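Local coordinates for protein aspartate-semialdehyde dehydrogenase 2 (Vibrio cholerae, PDB 2R00) that catalyses the NADPH-dependent reductive dephosphorylation of L-aspartyl-4-phosphate to L-aspartate-semialdehyde, an early step towards lysine, methionine and threonine, at residues S97-Y101 / I125-N130; R100-I105 / W218-K222; L107-E111 / N323-I327. All coordinates share one frame; numbering follows the deposited sequence.

Contact 1: residues S97-Y101 / I125-N130; sequences SHFRY and IIANPN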
ATOM      1  N   SER A  97     -24.095  -0.768  -4.759  1.00 20.48           N
ATOM      2  CA  SER A  97     -23.767  -2.164  -4.437  1.00 20.55           C
ATOM      3  C   SER A  97     -24.987  -3.082  -4.494  1.00 20.31           C
ATOM      4  O   SER A  97     -24.840  -4.308  -4.508  1.00 20.49           O
ATOM      5  CB  SER A  97     -23.121  -2.264  -3.049  1.00 21.18           C
ATOM      6  OG  SER A  97     -24.013  -1.738  -2.088  1.00 22.62           O
ATOM      7  N   HIS A  98     -26.192  -2.511  -4.537  1.00 19.99           N
ATOM      8  CA  HIS A  98     -27.395  -3.335  -4.301  1.00 19.32           C
ATOM      9  C   HIS A  98     -27.530  -4.583  -5.180  1.00 19.21           C
ATOM     10  O   HIS A  98     -27.752  -5.677  -4.646  1.00 19.97           O
ATOM     11  CB  HIS A  98     -28.714  -2.536  -4.287  1.00 18.86           C
ATOM     12  CG  HIS A  98     -29.895  -3.384  -3.916  1.00 17.68           C
ATOM     13  ND1 HIS A  98     -30.111  -3.834  -2.630  1.00 17.15           N
ATOM     14  CD2 HIS A  98     -30.888  -3.911  -4.669  1.00 16.40           C
ATOM     15  CE1 HIS A  98     -31.180  -4.612  -2.609  1.00 16.78           C
ATOM     16  NE2 HIS A  98     -31.674  -4.669  -3.834  1.00 16.93           N
ATOM     17  N   PHE A  99     -27.388  -4.437  -6.499  1.00 19.40           N
ATOM     18  CA  PHE A  99     -27.607  -5.576  -7.427  1.00 19.48           C
ATOM     19  C   PHE A  99     -26.351  -6.278  -7.929  1.00 19.99           C
ATOM     20  O   PHE A  99     -26.437  -7.187  -8.760  1.00 19.63           O
ATOM     21  CB  PHE A  99     -28.426  -5.146  -8.644  1.00 19.08           C
ATOM     22  CG  PHE A  99     -29.810  -4.704  -8.318  1.00 18.45           C
ATOM     23  CD1 PHE A  99     -30.800  -5.630  -8.037  1.00 18.74           C
ATOM     24  CD2 PHE A  99     -30.132  -3.350  -8.317  1.00 19.17           C
ATOM     25  CE1 PHE A  99     -32.097  -5.214  -7.728  1.00 19.03           C
ATOM     26  CE2 PHE A  99     -31.424  -2.925  -8.026  1.00 19.41           C
ATOM     27  CZ  PHE A  99     -32.408  -3.854  -7.725  1.00 18.57           C
ATOM     28  N   ARG A 100     -25.187  -5.877  -7.427  1.00 20.64           N
ATOM     29  CA  ARG A 100     -23.914  -6.409  -7.949  1.00 21.10           C
ATOM     30  C   ARG A 100     -23.750  -7.920  -7.762  1.00 21.45           C
ATOM     31  O   ARG A 100     -23.051  -8.550  -8.535  1.00 22.03           O
ATOM     32  CB  ARG A 100     -22.709  -5.699  -7.318  1.00 21.06           C
ATOM     33  CG  ARG A 100     -22.609  -4.207  -7.602  1.00 20.50           C
ATOM     34  CD  ARG A 100     -21.322  -3.624  -7.049  1.00 20.92           C
ATOM     35  NE  ARG A 100     -21.290  -2.180  -7.276  1.00 22.35           N
ATOM     36  CZ  ARG A 100     -20.776  -1.289  -6.435  1.00 24.22           C
ATOM     37  NH1 ARG A 100     -20.235  -1.681  -5.292  1.00 26.74           N
ATOM     38  NH2 ARG A 100     -20.814   0.002  -6.743  1.00 26.29           N
ATOM     39  N   TYR A 101     -24.377  -8.486  -6.731  1.00 22.11           N
ATOM     40  CA  TYR A 101     -24.112  -9.888  -6.316  1.00 22.39           C
ATOM     41  C   TYR A 101     -25.266 -10.817  -6.688  1.00 22.77           C
ATOM     42  O   TYR A 101     -25.201 -12.020  -6.442  1.00 22.88           O
ATOM     43  CB  TYR A 101     -23.742  -9.958  -4.801  1.00 22.24           C
ATOM     44  CG  TYR A 101     -22.793  -8.835  -4.455  1.00 22.49           C
ATOM     45  CD1 TYR A 101     -23.265  -7.642  -3.902  1.00 20.70           C
ATOM     46  CD2 TYR A 101     -21.433  -8.926  -4.772  1.00 22.10           C
ATOM     47  CE1 TYR A 101     -22.400  -6.581  -3.645  1.00 22.52           C
ATOM     48  CE2 TYR A 101     -20.563  -7.863  -4.519  1.00 22.12           C
ATOM     49  CZ  TYR A 101     -21.057  -6.697  -3.966  1.00 22.11           C
ATOM     50  OH  TYR A 101     -20.203  -5.647  -3.723  1.00 23.58           O
ATOM     51  N   ILE A 125     -31.813  -5.019 -15.617  1.00 21.57           N
ATOM     52  CA  ILE A 125     -30.823  -4.335 -14.796  1.00 20.47           C
ATOM     53  C   ILE A 125     -29.431  -4.857 -15.130  1.00 19.81           C
ATOM     54  O   ILE A 125     -29.243  -6.071 -15.319  1.00 19.39           O
ATOM     55  CB  ILE A 125     -31.096  -4.508 -13.268  1.00 20.73           C
ATOM     56  CG1 ILE A 125     -32.516  -4.067 -12.893  1.00 20.09           C
ATOM     57  CG2 ILE A 125     -30.093  -3.686 -12.446  1.00 20.46           C
ATOM     58  CD1 ILE A 125     -32.981  -4.624 -11.556  1.00 20.75           C
ATOM     59  N   ILE A 126     -28.481  -3.923 -15.226  1.00 18.98           N
ATOM     60  CA  ILE A 126     -27.048  -4.212 -15.308  1.00 19.42           C
ATOM     61  C   ILE A 126     -26.390  -3.461 -14.138  1.00 19.29           C
ATOM     62  O   ILE A 126     -26.701  -2.308 -13.901  1.00 19.64           O
ATOM     63  CB  ILE A 126     -26.420  -3.680 -16.638  1.00 19.14           C
ATOM     64  CG1 ILE A 126     -27.170  -4.224 -17.864  1.00 19.76           C
ATOM     65  CG2 ILE A 126     -24.939  -4.039 -16.715  1.00 19.35           C
ATOM     66  CD1 ILE A 126     -26.924  -3.428 -19.160  1.00 19.93           C
ATOM     67  N   ALA A 127     -25.492  -4.118 -13.417  1.00 19.53           N
ATOM     68  CA  ALA A 127     -24.857  -3.518 -12.234  1.00 19.29           C
ATOM     69  C   ALA A 127     -23.505  -2.929 -12.608  1.00 19.62           C
ATOM     70  O   ALA A 127     -22.733  -3.568 -13.327  1.00 19.77           O
ATOM     71  CB  ALA A 127     -24.699  -4.566 -11.150  1.00 18.57           C
ATOM     72  N   ASN A 128     -23.241  -1.709 -12.133  1.00 19.88           N
ATOM     73  CA  ASN A 128     -21.961  -1.020 -12.314  1.00 21.24           C
ATOM     74  C   ASN A 128     -21.106  -1.421 -11.121  1.00 21.44           C
ATOM     75  O   ASN A 128     -21.579  -1.318  -9.991  1.00 21.70           O
ATOM     76  CB  ASN A 128     -22.194   0.507 -12.302  1.00 21.03           C
ATOM     77  CG  ASN A 128     -21.083   1.313 -13.002  1.00 22.72           C
ATOM     78  OD1 ASN A 128     -20.578   2.313 -12.460  1.00 22.44           O
ATOM     79  ND2 ASN A 128     -20.743   0.920 -14.216  1.00 20.13           N
ATOM     80  N   PRO A 129     -19.869  -1.918 -11.354  1.00 21.88           N
ATOM     81  CA  PRO A 129     -19.049  -2.316 -10.211  1.00 22.39           C
ATOM     82  C   PRO A 129     -18.455  -1.146  -9.422  1.00 23.95           C
ATOM     83  O   PRO A 129     -18.561   0.016  -9.827  1.00 23.29           O
ATOM     84  CB  PRO A 129     -17.917  -3.163 -10.842  1.00 21.69           C
ATOM     85  CG  PRO A 129     -18.318  -3.401 -12.264  1.00 22.04           C
ATOM     86  CD  PRO A 129     -19.175  -2.189 -12.622  1.00 21.59           C
ATOM     87  N   ASN A 130     -17.839  -1.491  -8.297  1.00 25.61           N
ATOM     88  CA  ASN A 130     -17.099  -0.561  -7.474  1.00 28.17           C
ATOM     89  C   ASN A 130     -15.917  -0.010  -8.272  1.00 28.79           C
ATOM     90  O   ASN A 130     -15.268  -0.766  -8.999  1.00 28.36           O
ATOM     91  CB  ASN A 130     -16.615  -1.323  -6.236  1.00 28.23           C
ATOM     92  CG  ASN A 130     -16.187  -0.408  -5.119  1.00 31.97           C
ATOM     93  OD1 ASN A 130     -15.171   0.268  -5.217  1.00 35.42           O
ATOM     94  ND2 ASN A 130     -16.966  -0.382  -4.040  1.00 35.11           N
TER
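Arg100 lies lengthwise over residues Ala127 to Asn130, and its side chain runs along that segment from the Ala127 methyl to the Asn130 amide. At the root, Arg100 CA rests 3.8 Å from Ala127 CB. CB lies over the centre of one face of the Tyr101 ring. With the chain extended from CG to NE (chi2 -175°), CG remains beside the Ala127 methyl, and CD moves on to Asn128 O and Pro129 CA. Arg100 NE then donates to Asn128 O at 2.9 Å; NE lies in the carbonyl plane, on a lone pair of the oxygen, which is itself 18° out of the guanidinium plane. The guanidinium is sandwiched: Asn130 N stands over the centre of one face, with Pro129 C beside it, and Ser97 CA covers the other. Arg100 NH1 passes 3.7 Å from Asn130 ND2, a van der Waals approach; Asn130 OD1 meanwhile caps the following helix at Ser132 N. Arg100 is a predicted phosphate ligand, and the NE bond and two covered faces probably fix the rotation of its guanidinium, about 8 Å from the catalytic Cys131, side chain to side chain. At the far end of the contact, Phe99 takes the Ile125 CD1 methyl over one ring face, a CH-pi contact of 4.0 Å to the centroid, while His98 CD2 covers the other face. The turn 97-100 thus lies across strand 125-127, the edge strand of the nucleotide-binding sheet within this chain, with helix 75-87 touching Phe99, helix 211-223 bordering Pro129, and helix 316-335 reaching Ile126 and Pro129.

Contact 2: residues R100-I105 / W218-K222; sequences RYDYDI and WETQK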
ATOM      1  N   ARG A 100     -25.187  -5.877  -7.427  1.00 20.64           N
ATOM      2  CA  ARG A 100     -23.914  -6.409  -7.949  1.00 21.10           C
ATOM      3  C   ARG A 100     -23.750  -7.920  -7.762  1.00 21.45           C
ATOM      4  O   ARG A 100     -23.051  -8.550  -8.535  1.00 22.03           O
ATOM      5  CB  ARG A 100     -22.709  -5.699  -7.318  1.00 21.06           C
ATOM      6  CG  ARG A 100     -22.609  -4.207  -7.602  1.00 20.50           C
ATOM      7  CD  ARG A 100     -21.322  -3.624  -7.049  1.00 20.92           C
ATOM      8  NE  ARG A 100     -21.290  -2.180  -7.276  1.00 22.35           N
ATOM      9  CZ  ARG A 100     -20.776  -1.289  -6.435  1.00 24.22           C
ATOM     10  NH1 ARG A 100     -20.235  -1.681  -5.292  1.00 26.74           N
ATOM     11  NH2 ARG A 100     -20.814   0.002  -6.743  1.00 26.29           N
ATOM     12  N   TYR A 101     -24.377  -8.486  -6.731  1.00 22.11           N
ATOM     13  CA  TYR A 101     -24.112  -9.888  -6.316  1.00 22.39           C
ATOM     14  C   TYR A 101     -25.266 -10.817  -6.688  1.00 22.77           C
ATOM     15  O   TYR A 101     -25.201 -12.020  -6.442  1.00 22.88           O
ATOM     16  CB  TYR A 101     -23.742  -9.958  -4.801  1.00 22.24           C
ATOM     17  CG  TYR A 101     -22.793  -8.835  -4.455  1.00 22.49           C
ATOM     18  CD1 TYR A 101     -23.265  -7.642  -3.902  1.00 20.70           C
ATOM     19  CD2 TYR A 101     -21.433  -8.926  -4.772  1.00 22.10           C
ATOM     20  CE1 TYR A 101     -22.400  -6.581  -3.645  1.00 22.52           C
ATOM     21  CE2 TYR A 101     -20.563  -7.863  -4.519  1.00 22.12           C
ATOM     22  CZ  TYR A 101     -21.057  -6.697  -3.966  1.00 22.11           C
ATOM     23  OH  TYR A 101     -20.203  -5.647  -3.723  1.00 23.58           O
ATOM     24  N   ASP A 102     -26.309 -10.250  -7.297  1.00 23.22           N
ATOM     25  CA  ASP A 102     -27.454 -11.026  -7.771  1.00 23.77           C
ATOM     26  C   ASP A 102     -27.037 -11.947  -8.915  1.00 24.36           C
ATOM     27  O   ASP A 102     -26.509 -11.492  -9.929  1.00 24.04           O
ATOM     28  CB  ASP A 102     -28.614 -10.113  -8.199  1.00 23.54           C
ATOM     29  CG  ASP A 102     -29.309  -9.454  -7.012  1.00 24.03           C
ATOM     30  OD1 ASP A 102     -28.743  -8.490  -6.475  1.00 25.20           O
ATOM     31  OD2 ASP A 102     -30.406  -9.907  -6.605  1.00 22.00           O
ATOM     32  N   TYR A 103     -27.281 -13.242  -8.727  1.00 25.05           N
ATOM     33  CA  TYR A 103     -26.864 -14.276  -9.669  1.00 26.47           C
ATOM     34  C   TYR A 103     -27.306 -13.989 -11.103  1.00 25.66           C
ATOM     35  O   TYR A 103     -26.552 -14.212 -12.047  1.00 25.90           O
ATOM     36  CB  TYR A 103     -27.413 -15.628  -9.215  1.00 27.85           C
ATOM     37  CG  TYR A 103     -27.082 -16.796 -10.125  1.00 30.01           C
ATOM     38  CD1 TYR A 103     -25.787 -17.280 -10.220  1.00 30.57           C
ATOM     39  CD2 TYR A 103     -28.084 -17.426 -10.869  1.00 31.92           C
ATOM     40  CE1 TYR A 103     -25.482 -18.358 -11.041  1.00 32.59           C
ATOM     41  CE2 TYR A 103     -27.791 -18.509 -11.695  1.00 33.16           C
ATOM     42  CZ  TYR A 103     -26.486 -18.965 -11.770  1.00 31.68           C
ATOM     43  OH  TYR A 103     -26.180 -20.035 -12.583  1.00 34.55           O
ATOM     44  N   ASP A 104     -28.525 -13.483 -11.239  1.00 25.07           N
ATOM     45  CA  ASP A 104     -29.160 -13.253 -12.528  1.00 24.76           C
ATOM     46  C   ASP A 104     -28.868 -11.889 -13.173  1.00 24.20           C
ATOM     47  O   ASP A 104     -29.361 -11.599 -14.269  1.00 24.43           O
ATOM     48  CB  ASP A 104     -30.672 -13.463 -12.389  1.00 25.40           C
ATOM     49  CG  ASP A 104     -31.296 -12.713 -11.173  1.00 26.79           C
ATOM     50  OD1 ASP A 104     -30.600 -12.386 -10.170  1.00 24.50           O
ATOM     51  OD2 ASP A 104     -32.522 -12.492 -11.226  1.00 28.60           O
ATOM     52  N   ILE A 105     -28.065 -11.064 -12.507  1.00 22.59           N
ATOM     53  CA  ILE A 105     -27.810  -9.697 -12.977  1.00 21.70           C
ATOM     54  C   ILE A 105     -26.337  -9.557 -13.345  1.00 21.53           C
ATOM     55  O   ILE A 105     -25.472  -9.851 -12.515  1.00 20.75           O
ATOM     56  CB  ILE A 105     -28.249  -8.638 -11.921  1.00 21.76           C
ATOM     57  CG1 ILE A 105     -29.780  -8.693 -11.741  1.00 22.15           C
ATOM     58  CG2 ILE A 105     -27.743  -7.214 -12.310  1.00 21.77           C
ATOM     59  CD1 ILE A 105     -30.372  -7.773 -10.658  1.00 21.04           C
ATOM     60  N   TRP A 218     -15.827 -11.115  -4.526  1.00 21.10           N
ATOM     61  CA  TRP A 218     -17.004 -11.592  -5.240  1.00 21.05           C
ATOM     62  C   TRP A 218     -17.220 -10.839  -6.549  1.00 21.19           C
ATOM     63  O   TRP A 218     -17.557 -11.454  -7.569  1.00 21.10           O
ATOM     64  CB  TRP A 218     -18.246 -11.514  -4.341  1.00 21.95           C
ATOM     65  CG  TRP A 218     -18.136 -12.374  -3.102  1.00 22.73           C
ATOM     66  CD1 TRP A 218     -17.491 -13.587  -2.991  1.00 23.57           C
ATOM     67  CD2 TRP A 218     -18.706 -12.105  -1.814  1.00 24.07           C
ATOM     68  NE1 TRP A 218     -17.610 -14.070  -1.703  1.00 24.03           N
ATOM     69  CE2 TRP A 218     -18.362 -13.191  -0.966  1.00 23.52           C
ATOM     70  CE3 TRP A 218     -19.482 -11.056  -1.292  1.00 24.37           C
ATOM     71  CZ2 TRP A 218     -18.752 -13.249   0.374  1.00 23.27           C
ATOM     72  CZ3 TRP A 218     -19.869 -11.117   0.055  1.00 23.83           C
ATOM     73  CH2 TRP A 218     -19.497 -12.203   0.868  1.00 22.98           C
ATOM     74  N   GLU A 219     -17.010  -9.523  -6.528  1.00 20.71           N
ATOM     75  CA  GLU A 219     -17.036  -8.730  -7.766  1.00 21.25           C
ATOM     76  C   GLU A 219     -15.978  -9.190  -8.777  1.00 21.30           C
ATOM     77  O   GLU A 219     -16.278  -9.347  -9.951  1.00 21.79           O
ATOM     78  CB  GLU A 219     -16.896  -7.231  -7.471  1.00 20.98           C
ATOM     79  CG  GLU A 219     -18.101  -6.630  -6.732  1.00 20.97           C
ATOM     80  CD  GLU A 219     -18.040  -5.110  -6.603  1.00 21.56           C
ATOM     81  OE1 GLU A 219     -17.558  -4.441  -7.533  1.00 21.93           O
ATOM     82  OE2 GLU A 219     -18.511  -4.577  -5.570  1.00 23.58           O
ATOM     83  N   THR A 220     -14.750  -9.402  -8.313  1.00 21.54           N
ATOM     84  CA  THR A 220     -13.625  -9.800  -9.172  1.00 21.85           C
ATOM     85  C   THR A 220     -13.845 -11.157  -9.850  1.00 22.43           C
ATOM     86  O   THR A 220     -13.633 -11.305 -11.063  1.00 22.12           O
ATOM     87  CB  THR A 220     -12.300  -9.801  -8.365  1.00 22.31           C
ATOM     88  OG1 THR A 220     -12.025  -8.461  -7.941  1.00 22.18           O
ATOM     89  CG2 THR A 220     -11.131 -10.309  -9.191  1.00 21.20           C
ATOM     90  N   GLN A 221     -14.288 -12.134  -9.057  1.00 22.57           N
ATOM     91  CA  GLN A 221     -14.594 -13.477  -9.554  1.00 23.15           C
ATOM     92  C   GLN A 221     -15.763 -13.498 -10.540  1.00 23.21           C
ATOM     93  O   GLN A 221     -15.740 -14.267 -11.513  1.00 23.62           O
ATOM     94  CB  GLN A 221     -14.882 -14.416  -8.380  1.00 22.87           C
ATOM     95  CG  GLN A 221     -13.648 -14.748  -7.543  1.00 22.63           C
ATOM     96  CD  GLN A 221     -13.967 -15.618  -6.339  1.00 24.37           C
ATOM     97  OE1 GLN A 221     -15.113 -15.676  -5.878  1.00 27.32           O
ATOM     98  NE2 GLN A 221     -12.950 -16.286  -5.812  1.00 25.80           N
ATOM     99  N   LYS A 222     -16.786 -12.684 -10.267  1.00 22.82           N
ATOM    100  CA  LYS A 222     -17.935 -12.528 -11.164  1.00 22.85           C
ATOM    101  C   LYS A 222     -17.532 -11.933 -12.516  1.00 23.18           C
ATOM    102  O   LYS A 222     -17.889 -12.473 -13.567  1.00 23.60           O
ATOM    103  CB  LYS A 222     -19.023 -11.661 -10.520  1.00 22.40           C
ATOM    104  CG  LYS A 222     -20.311 -11.539 -11.327  1.00 21.20           C
ATOM    105  CD  LYS A 222     -21.461 -10.996 -10.480  1.00 22.77           C
ATOM    106  CE  LYS A 222     -22.814 -11.067 -11.205  1.00 22.48           C
ATOM    107  NZ  LYS A 222     -23.959 -10.727 -10.270  1.00 24.09           N
TER
HETATM  108  O   HOH W   1     -23.677 -12.784  -8.395  1.00 23.00           O
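Lys222 reaches from its helix into the turn 102-105 and spends its ammonium group on backbone oxygens. Lys222 NZ bonds Asp102 O at 2.7 Å, Ile105 O at 2.8 Å and Arg100 O at 2.9 Å. The Ile105 bond runs nearly along the C=O axis, whereas Asp102 and Arg100 are met from above their carbonyl planes. Asp102 O also accepts Ile105 N on the opposite face of its plane, the bond that closes the type I turn. A water accepts from NZ and bridges weakly to Tyr101 O. The reach comes from a fully extended chain, CG pointing opposite the backbone N (chi1 -175°).

One helical turn earlier, Glu219 OE2 takes a weak hydrogen bond from Tyr101 OH, at 2.7 Å, and a weak, long salt bridge from Arg100 NH1, at 3.4 Å; the stronger bond of that guanidinium, from NE, goes to Asn128 O. Glu219 CG packs against Tyr101 CE2, and Trp218 CB lies near CD2.

Farther out, Asn130 N and Thr133 OG1 hold Glu219 OE1, and Lys215, a predicted phosphate ligand, bonds Tyr101 OH. Three carbonyls and a water around NZ probably favour charged Lys222, while Glu219 may add a weak electrostatic hold on Arg100, another predicted phosphate ligand.

Contact 3: residues L107-E111 / N323-I327; sequences LVVPE and NAVQI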
ATOM      1  N   LEU A 107     -22.685  -8.006 -13.979  1.00 20.88           N
ATOM      2  CA  LEU A 107     -21.843  -6.970 -13.374  1.00 20.22           C
ATOM      3  C   LEU A 107     -20.726  -6.645 -14.357  1.00 20.44           C
ATOM      4  O   LEU A 107     -19.855  -7.476 -14.591  1.00 21.03           O
ATOM      5  CB  LEU A 107     -21.241  -7.487 -12.063  1.00 19.70           C
ATOM      6  CG  LEU A 107     -20.218  -6.622 -11.309  1.00 19.57           C
ATOM      7  CD1 LEU A 107     -20.919  -5.358 -10.776  1.00 18.27           C
ATOM      8  CD2 LEU A 107     -19.569  -7.413 -10.157  1.00 19.12           C
ATOM      9  N   VAL A 108     -20.734  -5.436 -14.915  1.00 20.42           N
ATOM     10  CA  VAL A 108     -20.014  -5.204 -16.171  1.00 20.23           C
ATOM     11  C   VAL A 108     -18.914  -4.141 -16.128  1.00 20.45           C
ATOM     12  O   VAL A 108     -19.144  -3.023 -15.698  1.00 20.15           O
ATOM     13  CB  VAL A 108     -21.006  -4.907 -17.339  1.00 20.51           C
ATOM     14  CG1 VAL A 108     -20.261  -4.583 -18.617  1.00 19.79           C
ATOM     15  CG2 VAL A 108     -21.968  -6.099 -17.542  1.00 17.77           C
ATOM     16  N   VAL A 109     -17.721  -4.533 -16.577  1.00 21.34           N
ATOM     17  CA  VAL A 109     -16.650  -3.617 -16.976  1.00 21.75           C
ATOM     18  C   VAL A 109     -16.460  -3.825 -18.493  1.00 22.30           C
ATOM     19  O   VAL A 109     -16.001  -4.893 -18.917  1.00 21.90           O
ATOM     20  CB  VAL A 109     -15.310  -3.946 -16.255  1.00 22.08           C
ATOM     21  CG1 VAL A 109     -14.158  -3.092 -16.819  1.00 22.23           C
ATOM     22  CG2 VAL A 109     -15.438  -3.761 -14.735  1.00 21.83           C
ATOM     23  N   PRO A 110     -16.877  -2.836 -19.317  1.00 22.78           N
ATOM     24  CA  PRO A 110     -16.905  -2.999 -20.779  1.00 23.66           C
ATOM     25  C   PRO A 110     -15.602  -3.417 -21.468  1.00 24.65           C
ATOM     26  O   PRO A 110     -15.664  -4.022 -22.524  1.00 24.49           O
ATOM     27  CB  PRO A 110     -17.375  -1.626 -21.280  1.00 23.82           C
ATOM     28  CG  PRO A 110     -18.164  -1.084 -20.159  1.00 23.39           C
ATOM     29  CD  PRO A 110     -17.428  -1.528 -18.924  1.00 22.49           C
ATOM     30  N   GLU A 111     -14.442  -3.124 -20.880  1.00 25.83           N
ATOM     31  CA  GLU A 111     -13.172  -3.556 -21.466  1.00 26.55           C
ATOM     32  C   GLU A 111     -12.902  -5.027 -21.164  1.00 26.65           C
ATOM     33  O   GLU A 111     -12.046  -5.657 -21.792  1.00 27.07           O
ATOM     34  CB  GLU A 111     -12.014  -2.709 -20.935  1.00 27.24           C
ATOM     35  CG  GLU A 111     -12.085  -1.241 -21.320  1.00 29.06           C
ATOM     36  CD  GLU A 111     -12.798  -0.393 -20.288  1.00 32.54           C
ATOM     37  OE1 GLU A 111     -13.607  -0.935 -19.491  1.00 32.73           O
ATOM     38  OE2 GLU A 111     -12.543   0.831 -20.278  1.00 33.46           O
ATOM     39  N   ASN A 323     -17.722   4.288 -16.693  1.00 24.35           N
ATOM     40  CA  ASN A 323     -17.986   2.859 -16.867  1.00 23.90           C
ATOM     41  C   ASN A 323     -19.458   2.616 -17.209  1.00 23.72           C
ATOM     42  O   ASN A 323     -19.781   1.850 -18.131  1.00 23.94           O
ATOM     43  CB  ASN A 323     -17.583   2.063 -15.617  1.00 23.73           C
ATOM     44  CG  ASN A 323     -17.436   0.583 -15.898  1.00 24.29           C
ATOM     45  OD1 ASN A 323     -16.428   0.148 -16.461  1.00 24.25           O
ATOM     46  ND2 ASN A 323     -18.441  -0.203 -15.510  1.00 23.69           N
ATOM     47  N   ALA A 324     -20.330   3.293 -16.462  1.00 23.54           N
ATOM     48  CA  ALA A 324     -21.785   3.259 -16.635  1.00 24.26           C
ATOM     49  C   ALA A 324     -22.221   3.703 -18.025  1.00 24.29           C
ATOM     50  O   ALA A 324     -23.076   3.067 -18.640  1.00 25.40           O
ATOM     51  CB  ALA A 324     -22.450   4.142 -15.578  1.00 23.65           C
ATOM     52  N   VAL A 325     -21.644   4.798 -18.515  1.00 24.71           N
ATOM     53  CA  VAL A 325     -21.958   5.280 -19.866  1.00 24.71           C
ATOM     54  C   VAL A 325     -21.448   4.307 -20.950  1.00 25.31           C
ATOM     55  O   VAL A 325     -22.162   4.034 -21.919  1.00 25.62           O
ATOM     56  CB  VAL A 325     -21.465   6.735 -20.083  1.00 24.83           C
ATOM     57  CG1 VAL A 325     -21.824   7.246 -21.484  1.00 25.65           C
ATOM     58  CG2 VAL A 325     -22.068   7.654 -19.028  1.00 25.10           C
ATOM     59  N   GLN A 326     -20.246   3.751 -20.761  1.00 25.08           N
ATOM     60  CA  GLN A 326     -19.712   2.734 -21.683  1.00 25.60           C
ATOM     61  C   GLN A 326     -20.607   1.502 -21.787  1.00 25.53           C
ATOM     62  O   GLN A 326     -20.745   0.910 -22.866  1.00 25.23           O
ATOM     63  CB  GLN A 326     -18.331   2.276 -21.241  1.00 26.19           C
ATOM     64  CG  GLN A 326     -17.206   3.264 -21.499  1.00 28.12           C
ATOM     65  CD  GLN A 326     -15.892   2.772 -20.930  1.00 30.69           C
ATOM     66  OE1 GLN A 326     -15.695   2.764 -19.718  1.00 31.63           O
ATOM     67  NE2 GLN A 326     -14.987   2.354 -21.805  1.00 32.60           N
ATOM     68  N   ILE A 327     -21.193   1.102 -20.656  1.00 25.32           N
ATOM     69  CA  ILE A 327     -22.193   0.042 -20.641  1.00 25.14           C
ATOM     70  C   ILE A 327     -23.363   0.428 -21.541  1.00 25.37           C
ATOM     71  O   ILE A 327     -23.768  -0.364 -22.388  1.00 25.43           O
ATOM     72  CB  ILE A 327     -22.704  -0.265 -19.197  1.00 25.24           C
ATOM     73  CG1 ILE A 327     -21.571  -0.846 -18.335  1.00 24.72           C
ATOM     74  CG2 ILE A 327     -23.895  -1.220 -19.254  1.00 24.80           C
ATOM     75  CD1 ILE A 327     -21.851  -0.865 -16.824  1.00 24.77           C
TER
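The C-terminal helix 316-335 brings the chain back from the dimerisation domain to the nucleotide-binding domain, and here Asn323, Gln326 and Ile327 receive the loop that follows strand 91-94. Pro110 is the wedge between them. Pro110 CG sits 3.5 Å from Gln326 CB and also touches the side chain of Ile327, while Pro110 CD lies 3.1 Å from Asn323 OD1, a close approach of a carbon to the amide oxygen. The pyrrolidine therefore rests on the helix surface over a full turn, from residue 323 to residue 327.

On one flank of the proline, Asn323 ND2 donates to Val108 O at 2.9 Å with an N-H...O angle of 154°. Donor and acceptor are well matched in orientation: the oxygen lies in the amide plane, and the donor lies in the carbonyl plane of Val108. Asn323 swings its CG opposite the backbone N (chi1 -162°), and this carries the amide off the helix towards the loop. Beside that bond, Ile327 CD1 comes to 3.6 Å from Val108 O, and Ile327 CG1 meets Val108 CG1 at 4.0 Å, a small apolar patch.

On the other flank, where the contact is partly exposed, Gln326 NE2 donates to Glu111 OE2 at 3.3 Å. The bond is fairly straight, but OE2 is met from above the carboxylate plane, the two flat groups standing almost at right angles. A bend at chi2 (92°) turns the Glu111 carboxylate towards the Gln326 amide.

Val108 is also joined to Ala127 of strand 125-127 by a backbone hydrogen bond, and the far side of the helix packs on helix 14-25. A C-terminal helix that returns from the dimerisation domain to pack on the Rossmann-type domain fits the two-domain architecture of this family.

All three contacts radiate from the long loop between strands 91-94 and 125-127. Contacts 1 and 2 share Arg100 and Tyr101, with centres about 7 Å apart, and are tied directly by Asn130 N and Glu219 OE1, 3.1 Å apart, a probable hydrogen bond. Contact 3, centred about 11 Å from contact 1 and 14 Å from contact 2, joins the former through the backbone of Ala127 and Val108. Leu107, of 107-111, packs on Arg100 and Glu219 of contact 2. Arg100, a predicted phosphate ligand, lies about 4 Å from Lys215, another, side chain to side chain; the side chain of Cys131 is about 8 Å from those of Arg100 and Asn323.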